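Putative polyketide cyclase (Bacillus cereus, PDB 3K0Z) is of unknown function but, as a SnoaL-like member of the NTF2 clan, may act as a polyketide cyclase, and is probably a lipoprotein. Local coordinates at residues 46-60 / 76-88. Numbering follows the deposited sequence. Where two conformers were deposited one is given.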
ATOM      1  N   PHE A  46      -7.312   7.534 -15.415  1.00 20.12           N
ATOM      2  CA  PHE A  46      -6.306   7.274 -16.401  1.00 19.35           C
ATOM      3  C   PHE A  46      -5.977   5.778 -16.411  1.00 19.94           C
ATOM      4  O   PHE A  46      -5.962   5.145 -17.461  1.00 21.57           O
ATOM      5  CB  PHE A  46      -5.051   8.090 -16.151  1.00 18.75           C
ATOM      6  CG  PHE A  46      -3.934   7.664 -17.027  1.00 18.10           C
ATOM      7  CD1 PHE A  46      -3.988   7.906 -18.395  1.00 19.79           C
ATOM      8  CD2 PHE A  46      -2.879   6.938 -16.516  1.00 21.71           C
ATOM      9  CE1 PHE A  46      -2.964   7.457 -19.238  1.00 22.17           C
ATOM     10  CE2 PHE A  46      -1.851   6.496 -17.334  1.00 23.67           C
ATOM     11  CZ  PHE A  46      -1.894   6.742 -18.692  1.00 17.14           C
ATOM     12  N   TRP A  47      -5.714   5.197 -15.249  1.00 20.69           N
ATOM     13  CA  TRP A  47      -5.424   3.758 -15.234  1.00 19.48           C
ATOM     14  C   TRP A  47      -6.602   2.946 -15.751  1.00 23.66           C
ATOM     15  O   TRP A  47      -6.386   1.898 -16.370  1.00 21.86           O
ATOM     16  CB  TRP A  47      -5.019   3.287 -13.863  1.00 22.69           C
ATOM     17  CG  TRP A  47      -3.671   3.844 -13.411  1.00 17.28           C
ATOM     18  CD1 TRP A  47      -3.438   4.627 -12.325  1.00 21.90           C
ATOM     19  CD2 TRP A  47      -2.383   3.659 -14.058  1.00 19.17           C
ATOM     20  NE1 TRP A  47      -2.099   4.929 -12.241  1.00 19.72           N
ATOM     21  CE2 TRP A  47      -1.435   4.368 -13.304  1.00 20.25           C
ATOM     22  CE3 TRP A  47      -1.955   2.951 -15.190  1.00 21.60           C
ATOM     23  CZ2 TRP A  47      -0.065   4.373 -13.622  1.00 19.08           C
ATOM     24  CZ3 TRP A  47      -0.589   2.977 -15.536  1.00 19.74           C
ATOM     25  CH2 TRP A  47       0.332   3.697 -14.748  1.00 19.23           C
ATOM     26  N   ASP A  48      -7.837   3.407 -15.520  1.00 19.26           N
ATOM     27  CA  ASP A  48      -8.995   2.661 -16.018  1.00 20.71           C
ATOM     28  C   ASP A  48      -9.171   2.800 -17.532  1.00 22.61           C
ATOM     29  O   ASP A  48      -9.599   1.855 -18.184  1.00 22.78           O
ATOM     30  CB  ASP A  48     -10.230   3.123 -15.280  1.00 18.45           C
ATOM     31  CG  ASP A  48     -11.478   2.280 -15.592  1.00 22.73           C
ATOM     32  OD1 ASP A  48     -11.454   1.036 -15.523  1.00 22.65           O
ATOM     33  OD2 ASP A  48     -12.491   2.881 -15.925  1.00 25.15           O
ATOM     34  N   THR A  49      -8.835   3.971 -18.083  1.00 23.01           N
ATOM     35  CA  THR A  49      -9.127   4.307 -19.478  1.00 23.93           C
ATOM     36  C   THR A  49      -7.950   4.417 -20.449  1.00 24.18           C
ATOM     37  O   THR A  49      -8.123   4.201 -21.663  1.00 20.41           O
ATOM     38  CB  THR A  49      -9.901   5.636 -19.545  1.00 24.89           C
ATOM     39  OG1 THR A  49      -9.037   6.716 -19.167  1.00 25.99           O
ATOM     40  CG2 THR A  49     -11.078   5.573 -18.590  1.00 24.07           C
ATOM     41  N   GLY A  50      -6.770   4.761 -19.951  1.00 24.51           N
ATOM     42  CA  GLY A  50      -5.641   5.052 -20.832  1.00 22.00           C
ATOM     43  C   GLY A  50      -5.747   6.397 -21.532  1.00 21.18           C
ATOM     44  O   GLY A  50      -4.988   6.649 -22.446  1.00 19.95           O
ATOM     45  N   LYS A  51      -6.679   7.266 -21.141  1.00 22.67           N
ATOM     46  CA  LYS A  51      -6.829   8.583 -21.798  1.00 21.41           C
ATOM     47  C   LYS A  51      -5.685   9.510 -21.414  1.00 20.56           C
ATOM     48  O   LYS A  51      -5.696  10.112 -20.310  1.00 21.13           O
ATOM     49  CB  LYS A  51      -8.169   9.257 -21.456  1.00 24.70           C
ATOM     50  CG  LYS A  51      -9.413   8.689 -22.141  1.00 28.30           C
ATOM     51  N   GLU A  52      -4.694   9.625 -22.299  1.00 21.43           N
ATOM     52  CA  GLU A  52      -3.475  10.399 -22.012  1.00 20.63           C
ATOM     53  C   GLU A  52      -3.681  11.889 -21.739  1.00 21.49           C
ATOM     54  O   GLU A  52      -2.871  12.488 -21.064  1.00 21.74           O
ATOM     55  CB  GLU A  52      -2.435  10.211 -23.109  1.00 20.35           C
ATOM     56  CG  GLU A  52      -1.930   8.756 -23.222  1.00 23.37           C
ATOM     57  CD  GLU A  52      -0.824   8.611 -24.292  1.00 28.43           C
ATOM     58  OE1 GLU A  52      -0.511   9.621 -24.957  1.00 32.14           O
ATOM     59  OE2 GLU A  52      -0.270   7.512 -24.431  1.00 27.90           O
ATOM     60  N   GLU A  53      -4.791  12.464 -22.192  1.00 19.06           N
ATOM     61  CA  GLU A  53      -5.072  13.862 -21.915  1.00 19.35           C
ATOM     62  C   GLU A  53      -5.301  14.125 -20.412  1.00 18.74           C
ATOM     63  O   GLU A  53      -5.203  15.260 -19.964  1.00 17.41           O
ATOM     64  CB  GLU A  53      -6.215  14.379 -22.759  1.00 22.26           C
ATOM     65  CG  GLU A  53      -7.608  13.831 -22.410  1.00 29.84           C
ATOM     66  CD  GLU A  53      -7.981  12.570 -23.190  1.00 44.74           C
ATOM     67  OE1 GLU A  53      -7.072  11.881 -23.790  1.00 35.40           O
ATOM     68  OE2 GLU A  53      -9.208  12.271 -23.185  1.00 50.24           O
ATOM     69  N   LEU A  54      -5.558  13.076 -19.639  1.00 17.98           N
ATOM     70  CA  LEU A  54      -5.704  13.210 -18.169  1.00 17.92           C
ATOM     71  C   LEU A  54      -4.382  13.495 -17.487  1.00 17.69           C
ATOM     72  O   LEU A  54      -4.305  14.134 -16.412  1.00 17.80           O
ATOM     73  CB  LEU A  54      -6.315  11.937 -17.563  1.00 19.85           C
ATOM     74  CG  LEU A  54      -7.800  11.693 -17.840  1.00 24.08           C
ATOM     75  CD1 LEU A  54      -8.146  10.375 -17.286  1.00 20.13           C
ATOM     76  CD2 LEU A  54      -8.696  12.854 -17.227  1.00 19.13           C
ATOM     77  N   ILE A  55      -3.309  13.005 -18.071  1.00 19.85           N
ATOM     78  CA  ILE A  55      -1.998  13.107 -17.398  1.00 18.91           C
ATOM     79  C   ILE A  55      -1.586  14.529 -16.969  1.00 18.91           C
ATOM     80  O   ILE A  55      -1.320  14.778 -15.792  1.00 21.55           O
ATOM     81  CB  ILE A  55      -0.895  12.394 -18.225  1.00 20.90           C
ATOM     82  CG1 ILE A  55      -1.155  10.889 -18.226  1.00 22.26           C
ATOM     83  CG2 ILE A  55       0.508  12.671 -17.650  1.00 19.25           C
ATOM     84  CD1 ILE A  55      -0.298  10.115 -19.186  1.00 24.96           C
ATOM     85  N   PRO A  56      -1.550  15.479 -17.894  1.00 20.90           N
ATOM     86  CA  PRO A  56      -1.222  16.801 -17.425  1.00 21.10           C
ATOM     87  C   PRO A  56      -2.259  17.453 -16.503  1.00 21.14           C
ATOM     88  O   PRO A  56      -1.969  18.494 -15.908  1.00 19.87           O
ATOM     89  CB  PRO A  56      -1.076  17.608 -18.721  1.00 22.88           C
ATOM     90  CG  PRO A  56      -1.704  16.810 -19.773  1.00 23.55           C
ATOM     91  CD  PRO A  56      -1.764  15.421 -19.345  1.00 20.12           C
ATOM     92  N   GLN A  57      -3.462  16.891 -16.387  1.00 18.70           N
ATOM     93  CA  GLN A  57      -4.408  17.453 -15.442  1.00 19.01           C
ATOM     94  C   GLN A  57      -4.225  16.826 -14.064  1.00 21.30           C
ATOM     95  O   GLN A  57      -4.857  17.258 -13.102  1.00 20.77           O
ATOM     96  CB  GLN A  57      -5.840  17.223 -15.911  1.00 20.28           C
ATOM     97  CG  GLN A  57      -6.156  17.842 -17.288  1.00 19.60           C
ATOM     98  CD  GLN A  57      -7.536  17.469 -17.758  1.00 18.17           C
ATOM     99  OE1 GLN A  57      -8.514  17.976 -17.249  1.00 17.75           O
ATOM    100  NE2 GLN A  57      -7.620  16.593 -18.768  1.00 23.96           N
ATOM    101  N   THR A  58      -3.379  15.794 -13.973  1.00 21.91           N
ATOM    102  CA  THR A  58      -3.329  14.941 -12.775  1.00 20.70           C
ATOM    103  C   THR A  58      -1.977  14.926 -12.071  1.00 20.54           C
ATOM    104  O   THR A  58      -1.931  14.975 -10.827  1.00 17.45           O
ATOM    105  CB  THR A  58      -3.698  13.506 -13.144  1.00 19.86           C
ATOM    106  OG1 THR A  58      -4.913  13.497 -13.910  1.00 23.61           O
ATOM    107  CG2 THR A  58      -3.850  12.614 -11.876  1.00 21.59           C
ATOM    108  N   VAL A  59      -0.902  14.844 -12.852  1.00 18.33           N
ATOM    109  CA  VAL A  59       0.450  14.817 -12.323  1.00 20.41           C
ATOM    110  C   VAL A  59       1.261  16.020 -12.806  1.00 20.85           C
ATOM    111  O   VAL A  59       0.946  16.600 -13.830  1.00 18.71           O
ATOM    112  CB  VAL A  59       1.174  13.452 -12.618  1.00 21.40           C
ATOM    113  CG1 VAL A  59       0.239  12.265 -12.238  1.00 17.19           C
ATOM    114  CG2 VAL A  59       1.605  13.337 -14.100  1.00 15.70           C
ATOM    115  N   THR A  60       2.293  16.394 -12.054  1.00 21.58           N
ATOM    116  CA  THR A  60       3.144  17.510 -12.431  1.00 22.17           C
ATOM    117  C   THR A  60       4.091  17.034 -13.518  1.00 22.91           C
ATOM    118  O   THR A  60       4.336  15.836 -13.685  1.00 21.32           O
ATOM    119  CB  THR A  60       3.961  18.038 -11.257  1.00 24.90           C
ATOM    120  OG1 THR A  60       4.805  17.000 -10.776  1.00 23.71           O
ATOM    121  CG2 THR A  60       3.042  18.539 -10.159  1.00 23.26           C
ATOM    122  N   THR A  76       6.211  10.918 -16.599  1.00 18.69           N
ATOM    123  CA  THR A  76       4.956  10.902 -17.337  1.00 18.79           C
ATOM    124  C   THR A  76       4.999   9.954 -18.556  1.00 18.41           C
ATOM    125  O   THR A  76       4.001   9.308 -18.845  1.00 20.94           O
ATOM    126  CB  THR A  76       4.529  12.325 -17.777  1.00 19.40           C
ATOM    127  OG1 THR A  76       5.533  12.885 -18.605  1.00 22.98           O
ATOM    128  CG2 THR A  76       4.281  13.240 -16.564  1.00 17.48           C
ATOM    129  N   GLU A  77       6.145   9.825 -19.228  0.70 18.15           N
ATOM    130  CA  GLU A  77       6.226   8.968 -20.403  0.70 19.62           C
ATOM    131  C   GLU A  77       6.035   7.495 -20.004  0.70 20.19           C
ATOM    132  O   GLU A  77       5.538   6.680 -20.791  0.70 19.30           O
ATOM    133  CB  GLU A  77       7.516   9.219 -21.230  0.70 23.42           C
ATOM    134  CG  GLU A  77       8.825   8.524 -20.764  0.70 24.46           C
ATOM    135  CD  GLU A  77      10.066   8.955 -21.562  0.70 24.30           C
ATOM    136  OE1 GLU A  77       9.955   9.481 -22.684  0.70 34.47           O
ATOM    137  OE2 GLU A  77      11.177   8.751 -21.065  0.70 31.30           O
ATOM    138  N   GLY A  78       6.383   7.179 -18.765  1.00 18.37           N
ATOM    139  CA  GLY A  78       6.196   5.832 -18.215  1.00 19.62           C
ATOM    140  C   GLY A  78       4.757   5.502 -17.872  1.00 18.61           C
ATOM    141  O   GLY A  78       4.374   4.322 -17.879  1.00 18.29           O
ATOM    142  N   LEU A  79       3.964   6.520 -17.540  1.00 17.32           N
ATOM    143  CA  LEU A  79       2.542   6.325 -17.339  1.00 18.50           C
ATOM    144  C   LEU A  79       1.851   5.902 -18.659  1.00 19.60           C
ATOM    145  O   LEU A  79       1.015   5.007 -18.701  1.00 20.59           O
ATOM    146  CB  LEU A  79       1.915   7.618 -16.801  1.00 20.83           C
ATOM    147  CG  LEU A  79       2.434   8.022 -15.396  1.00 20.54           C
ATOM    148  CD1 LEU A  79       1.868   9.357 -15.000  1.00 19.55           C
ATOM    149  CD2 LEU A  79       2.133   6.939 -14.314  1.00 17.90           C
ATOM    150  N   LYS A  80       2.209   6.594 -19.717  1.00 20.58           N
ATOM    151  CA  LYS A  80       1.712   6.295 -21.067  1.00 20.31           C
ATOM    152  C   LYS A  80       2.144   4.917 -21.537  1.00 19.31           C
ATOM    153  O   LYS A  80       1.370   4.185 -22.168  1.00 20.39           O
ATOM    154  CB  LYS A  80       2.256   7.342 -22.025  1.00 19.42           C
ATOM    155  CG  LYS A  80       1.821   8.745 -21.665  1.00 21.85           C
ATOM    156  CD  LYS A  80       2.417   9.759 -22.610  1.00 23.60           C
ATOM    157  CE  LYS A  80       2.192  11.157 -22.090  1.00 35.73           C
ATOM    158  NZ  LYS A  80       2.964  12.101 -22.933  1.00 37.81           N
ATOM    159  N   PHE A  81       3.403   4.590 -21.274  1.00 20.37           N
ATOM    160  CA  PHE A  81       3.938   3.276 -21.630  1.00 20.11           C
ATOM    161  C   PHE A  81       3.165   2.153 -20.962  1.00 17.03           C
ATOM    162  O   PHE A  81       2.724   1.229 -21.624  1.00 18.70           O
ATOM    163  CB  PHE A  81       5.415   3.162 -21.281  1.00 19.83           C
ATOM    164  CG  PHE A  81       5.988   1.794 -21.558  1.00 27.79           C
ATOM    165  CD1 PHE A  81       6.368   1.447 -22.836  1.00 28.54           C
ATOM    166  CD2 PHE A  81       6.120   0.846 -20.545  1.00 29.95           C
ATOM    167  CE1 PHE A  81       6.877   0.169 -23.106  1.00 27.11           C
ATOM    168  CE2 PHE A  81       6.620  -0.428 -20.820  1.00 29.76           C
ATOM    169  CZ  PHE A  81       6.976  -0.760 -22.106  1.00 26.55           C
ATOM    170  N   ALA A  82       2.978   2.262 -19.654  1.00 17.54           N
ATOM    171  CA  ALA A  82       2.345   1.235 -18.839  1.00 18.53           C
ATOM    172  C   ALA A  82       0.894   0.936 -19.232  1.00 19.70           C
ATOM    173  O   ALA A  82       0.479  -0.246 -19.277  1.00 19.05           O
ATOM    174  CB  ALA A  82       2.446   1.633 -17.298  1.00 19.00           C
ATOM    175  N   ALA A  83       0.130   1.982 -19.489  1.00 18.61           N
ATOM    176  CA  ALA A  83      -1.271   1.849 -19.882  1.00 20.53           C
ATOM    177  C   ALA A  83      -1.392   1.060 -21.201  1.00 23.33           C
ATOM    178  O   ALA A  83      -2.210   0.160 -21.318  1.00 20.58           O
ATOM    179  CB  ALA A  83      -1.912   3.222 -20.025  1.00 20.69           C
ATOM    180  N   GLN A  84      -0.565   1.399 -22.184  1.00 23.94           N
ATOM    181  CA  GLN A  84      -0.595   0.734 -23.481  1.00 24.32           C
ATOM    182  C   GLN A  84      -0.041  -0.675 -23.398  1.00 28.28           C
ATOM    183  O   GLN A  84      -0.597  -1.587 -24.014  1.00 21.64           O
ATOM    184  CB  GLN A  84       0.232   1.515 -24.501  1.00 26.42           C
ATOM    185  CG  GLN A  84      -0.295   2.873 -24.812  1.00 29.89           C
ATOM    186  CD  GLN A  84       0.609   3.619 -25.766  1.00 30.41           C
ATOM    187  OE1 GLN A  84       0.585   3.364 -26.954  1.00 28.85           O
ATOM    188  NE2 GLN A  84       1.441   4.520 -25.228  1.00 29.95           N
ATOM    189  N   ASN A  85       1.046  -0.842 -22.614  1.00 25.63           N
ATOM    190  CA  ASN A  85       1.751  -2.109 -22.515  1.00 24.38           C
ATOM    191  C   ASN A  85       0.824  -3.146 -21.863  1.00 25.54           C
ATOM    192  O   ASN A  85       0.679  -4.241 -22.358  1.00 23.89           O
ATOM    193  CB  ASN A  85       3.052  -1.913 -21.716  1.00 26.65           C
ATOM    194  CG  ASN A  85       3.913  -3.173 -21.631  1.00 35.07           C
ATOM    195  OD1 ASN A  85       4.311  -3.741 -22.646  1.00 41.11           O
ATOM    196  ND2 ASN A  85       4.209  -3.603 -20.402  1.00 43.30           N
ATOM    197  N   PHE A  86       0.156  -2.767 -20.780  1.00 21.36           N
ATOM    198  CA  PHE A  86      -0.763  -3.672 -20.122  1.00 22.64           C
ATOM    199  C   PHE A  86      -1.880  -4.188 -21.064  1.00 21.76           C
ATOM    200  O   PHE A  86      -2.173  -5.385 -21.101  1.00 22.40           O
ATOM    201  CB  PHE A  86      -1.369  -2.988 -18.905  1.00 25.02           C
ATOM    202  CG  PHE A  86      -2.013  -3.946 -17.961  1.00 26.29           C
ATOM    203  CD1 PHE A  86      -3.341  -4.307 -18.109  1.00 33.70           C
ATOM    204  CD2 PHE A  86      -1.276  -4.522 -16.959  1.00 34.53           C
ATOM    205  CE1 PHE A  86      -3.928  -5.214 -17.228  1.00 32.91           C
ATOM    206  CE2 PHE A  86      -1.856  -5.396 -16.081  1.00 37.60           C
ATOM    207  CZ  PHE A  86      -3.186  -5.737 -16.210  1.00 30.80           C
ATOM    208  N   ARG A  87      -2.467  -3.302 -21.849  1.00 21.99           N
ATOM    209  CA  ARG A  87      -3.577  -3.663 -22.747  1.00 22.31           C
ATOM    210  C   ARG A  87      -3.217  -4.571 -23.906  1.00 22.84           C
ATOM    211  O   ARG A  87      -4.088  -5.184 -24.500  1.00 19.26           O
ATOM    212  CB  ARG A  87      -4.260  -2.404 -23.239  1.00 24.44           C
ATOM    213  CG  ARG A  87      -5.173  -1.806 -22.188  1.00 27.43           C
ATOM    214  CD  ARG A  87      -5.497  -0.244 -22.396  1.00 32.53           C
ATOM    215  NE  ARG A  87      -6.387   0.193 -21.298  1.00 27.83           N
ATOM    216  CZ  ARG A  87      -6.004   0.610 -20.100  1.00 33.15           C
ATOM    217  NH1 ARG A  87      -4.719   0.779 -19.785  1.00 35.40           N
ATOM    218  NH2 ARG A  87      -6.939   0.923 -19.219  1.00 35.76           N
ATOM    219  N   LYS A  88      -1.928  -4.704 -24.202  1.00 22.09           N
ATOM    220  CA  LYS A  88      -1.480  -5.668 -25.185  1.00 23.81           C
ATOM    221  C   LYS A  88      -1.706  -7.147 -24.755  1.00 23.87           C
ATOM    222  O   LYS A  88      -1.842  -8.025 -25.611  1.00 23.27           O
ATOM    223  CB  LYS A  88       0.005  -5.414 -25.482  1.00 25.17           C
ATOM    224  CG  LYS A  88       0.248  -4.039 -26.136  1.00 22.42           C
ATOM    225  CD  LYS A  88       1.720  -3.835 -26.490  1.00 23.11           C
ATOM    226  CE  LYS A  88       2.033  -2.373 -26.863  1.00 26.90           C
ATOM    227  NZ  LYS A  88       3.526  -2.212 -27.090  1.00 21.23           N
TER
HETATM  228  O   HOH W   1      -9.436   0.370 -20.981  1.00 31.72           O
HETATM  229  O   HOH W   2       2.226   7.076 -25.781  1.00 32.22           O
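The CA atoms nearest each other across the contact are those of Gly50 and Ala83, 5.5 Å apart; from there residues 50-55 run back along helix 76-87 toward its start, Glu52 level with Lys80 and Ile55 with Thr76. The end of helix 30-49 and the connection after it thus pack on helix 76-87, within the NTF2-like alpha+beta fold, whose helices lie against a curved mixed sheet. Gly50, the first residue out of helical conformation, has positive phi (74°), easily adopted without a side chain, and its CA lies 4.2 Å from the small CB of Ala83. Leu79 is the central apolar plug. Its CD2 presses on Trp47 CZ2 at 3.4 Å, the two side chains crossing at about a right angle, while CD1 meets Val59 CG2 tip to tip and CB touches Phe46 CE2 and Ile55 CD1. Phe46, with CG trans to the backbone N (chi1 171°), swings its ring toward helix 76-87, so that Leu79 O meets the ring edge near its plane and CZ lies 3.8 Å from Ala83 CB; Ile55 CG1 lies over one face. Ala82 CB abuts the indole edge at Trp47 CZ3, and Ile55 CD1 rests 3.5 Å from Lys80 CG, using the aliphatic part of the lysine. A water links Glu52 OE2 to Gln84 NE2, weakly on the glutamine side; Gln84 NE2 also donates to Lys80 O. Arg87 is long enough to reach back to the end of helix 30-49: NH1 donates a hydrogen bond to Ala83 O, which helps fix the guanidinium's rotation, and NH2 gives Trp47 O a nearly straight bond of 3.1 Å (173°), in the guanidinium plane but above that of the carbonyl, plus a weak one to Asp48 O.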